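Local coordinates for protein RsfP (Uncultured bacterium, PDB 4GLJ) that probably phosphorolyses methylthioadenosine, as a methylthioadenosine phosphorylase of the phosphorylase superfamily, and binds the dye rhodamine B, at residues Arg34-Glu39 against Asp47-Gly52. Numbering follows the deposited sequence.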
loop_
_atom_site.group_PDB
_atom_site.type_symbol
_atom_site.label_atom_id
_atom_site.label_comp_id
_atom_site.label_asym_id
_atom_site.label_seq_id
_atom_site.Cartn_x
_atom_site.Cartn_y
_atom_site.Cartn_z
ATOM N N ARG A 34 2.494 -35.669 16.079
ATOM C CA ARG A 34 2.114 -36.286 14.795
ATOM C C ARG A 34 1.832 -35.144 13.832
ATOM O O ARG A 34 1.332 -34.075 14.272
ATOM C CB ARG A 34 0.892 -37.233 14.921
ATOM C CG ARG A 34 -0.448 -36.572 15.309
ATOM C CD ARG A 34 -0.651 -36.628 16.812
ATOM N NE ARG A 34 -1.962 -36.200 17.288
ATOM C CZ ARG A 34 -2.207 -35.930 18.566
ATOM N NH1 ARG A 34 -1.243 -36.040 19.453
ATOM N NH2 ARG A 34 -3.409 -35.536 18.969
ATOM N N SER A 35 2.190 -35.321 12.565
ATOM C CA SER A 35 2.052 -34.248 11.578
ATOM C C SER A 35 0.825 -34.478 10.713
ATOM O O SER A 35 0.537 -35.615 10.348
ATOM C CB SER A 35 3.268 -34.211 10.671
ATOM O OG SER A 35 4.366 -33.665 11.352
ATOM N N VAL A 36 0.110 -33.415 10.359
ATOM C CA VAL A 36 -1.010 -33.590 9.443
ATOM C C VAL A 36 -0.811 -32.636 8.261
ATOM O O VAL A 36 -0.427 -31.461 8.457
ATOM C CB VAL A 36 -2.397 -33.431 10.126
ATOM C CG1 VAL A 36 -2.595 -34.531 11.183
ATOM C CG2 VAL A 36 -2.534 -32.062 10.756
ATOM N N LYS A 37 -0.989 -33.169 7.053
ATOM C CA LYS A 37 -0.971 -32.359 5.844
ATOM C C LYS A 37 -2.430 -32.050 5.580
ATOM O O LYS A 37 -3.249 -32.946 5.514
ATOM C CB LYS A 37 -0.364 -33.124 4.654
ATOM C CG LYS A 37 0.112 -32.202 3.520
ATOM C CD LYS A 37 0.627 -32.998 2.309
ATOM C CE LYS A 37 2.124 -33.302 2.421
ATOM N NZ LYS A 37 2.853 -32.060 2.853
ATOM N N ILE A 38 -2.769 -30.777 5.532
ATOM C CA ILE A 38 -4.153 -30.364 5.343
ATOM C C ILE A 38 -4.213 -29.699 3.957
ATOM O O ILE A 38 -3.396 -28.826 3.678
ATOM C CB ILE A 38 -4.574 -29.414 6.473
ATOM C CG1 ILE A 38 -4.572 -30.176 7.802
ATOM C CG2 ILE A 38 -5.938 -28.800 6.164
ATOM C CD1 ILE A 38 -4.730 -29.335 9.042
ATOM N N GLU A 39 -5.134 -30.123 3.090
ATOM C CA GLU A 39 -5.374 -29.426 1.835
ATOM C C GLU A 39 -6.368 -28.302 2.113
ATOM O O GLU A 39 -7.231 -28.436 3.006
ATOM C CB GLU A 39 -5.937 -30.365 0.791
ATOM C CG GLU A 39 -5.125 -31.655 0.551
ATOM C CD GLU A 39 -3.938 -31.469 -0.406
ATOM O OE1 GLU A 39 -3.221 -30.431 -0.301
ATOM O OE2 GLU A 39 -3.723 -32.372 -1.271
ATOM N N ASP A 47 3.661 -25.346 6.335
ATOM C CA ASP A 47 4.313 -26.638 6.576
ATOM C C ASP A 47 3.209 -27.559 7.099
ATOM O O ASP A 47 2.109 -27.073 7.415
ATOM C CB ASP A 47 5.362 -26.396 7.666
ATOM C CG ASP A 47 6.261 -27.587 7.938
ATOM O OD1 ASP A 47 6.292 -28.580 7.151
ATOM O OD2 ASP A 47 6.943 -27.514 9.010
ATOM N N ASP A 48 3.491 -28.859 7.224
ATOM C CA ASP A 48 2.586 -29.769 7.923
ATOM C C ASP A 48 2.331 -29.223 9.326
ATOM O O ASP A 48 3.230 -28.705 9.955
ATOM C CB ASP A 48 3.221 -31.156 8.027
ATOM C CG ASP A 48 3.364 -31.845 6.681
ATOM O OD1 ASP A 48 2.754 -31.404 5.675
ATOM O OD2 ASP A 48 4.084 -32.843 6.618
ATOM N N ILE A 49 1.084 -29.214 9.761
ATOM C CA ILE A 49 0.763 -28.829 11.103
ATOM C C ILE A 49 1.110 -29.972 12.083
ATOM O O ILE A 49 0.776 -31.158 11.847
ATOM C CB ILE A 49 -0.699 -28.401 11.118
ATOM C CG1 ILE A 49 -0.791 -27.040 10.393
ATOM C CG2 ILE A 49 -1.259 -28.294 12.536
ATOM C CD1 ILE A 49 -2.139 -26.853 9.770
ATOM N N VAL A 50 1.871 -29.629 13.122
ATOM C CA VAL A 50 2.195 -30.613 14.184
ATOM C C VAL A 50 1.135 -30.574 15.321
ATOM O O VAL A 50 0.790 -29.512 15.855
ATOM C CB VAL A 50 3.601 -30.435 14.803
ATOM C CG1 VAL A 50 3.840 -31.483 15.912
ATOM C CG2 VAL A 50 4.713 -30.629 13.774
ATOM N N LEU A 51 0.592 -31.735 15.637
ATOM C CA LEU A 51 -0.329 -31.902 16.768
ATOM C C LEU A 51 0.356 -32.675 17.881
ATOM O O LEU A 51 1.055 -33.658 17.651
ATOM C CB LEU A 51 -1.633 -32.597 16.362
ATOM C CG LEU A 51 -2.424 -31.805 15.308
ATOM C CD1 LEU A 51 -3.323 -32.760 14.547
ATOM C CD2 LEU A 51 -3.245 -30.729 15.966
ATOM N N GLY A 52 0.152 -32.211 19.100
ATOM C CA GLY A 52 0.731 -32.896 20.235
ATOM C C GLY A 52 0.000 -32.414 21.463
ATOM O O GLY A 52 -0.841 -31.502 21.363
HETATM O O HOH W 1 -0.562 -28.872 6.416
#
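Arg34 and Leu51, and likewise Val36 and Ile49, form hydrogen-bonded antiparallel pairs, a worked example of how an edge strand joins its sheet. Leu51 N meets Arg34 O at 2.8 Å almost straight, with an N-H...O angle of 172°, and Val36 N gives an equally short bond to Ile49 O; the return bond from Ile49 N to Val36 O is weak. Where the strand pairing ends, a water accepts from Ile38 N and donates to Val36 O.

Apolar contacts line one face. Leu51 CD1 reaches both methyls of Val36 at 3.9 Å, the two side chains crossing nearly at right angles, while Ile38 CD1 touches Ile49 CD1 beside helix 78-87.

Charge closes both ends. Lys37 NZ lies 2.9 Å from Asp48 OD1, on its syn lone pair, brought back by bends at chi3 (-89°) and chi4. One face of the Arg34 guanidinium lies over Leu51 CB and Gly52 N, both offset toward its rim, its NH1 bound to Asn32 O and NH2 salt-bridged to Glu53; an alanine in place of this arginine would probably take the cover from that side of Leu51 CB and leave Glu53 without that charged mate.

Backbone bonds thus set the register between strand 33-36 and strand 49-54, whose other edge pairs with strand 57-63, and the Lys37-Asp48 salt bridge probably adds to it.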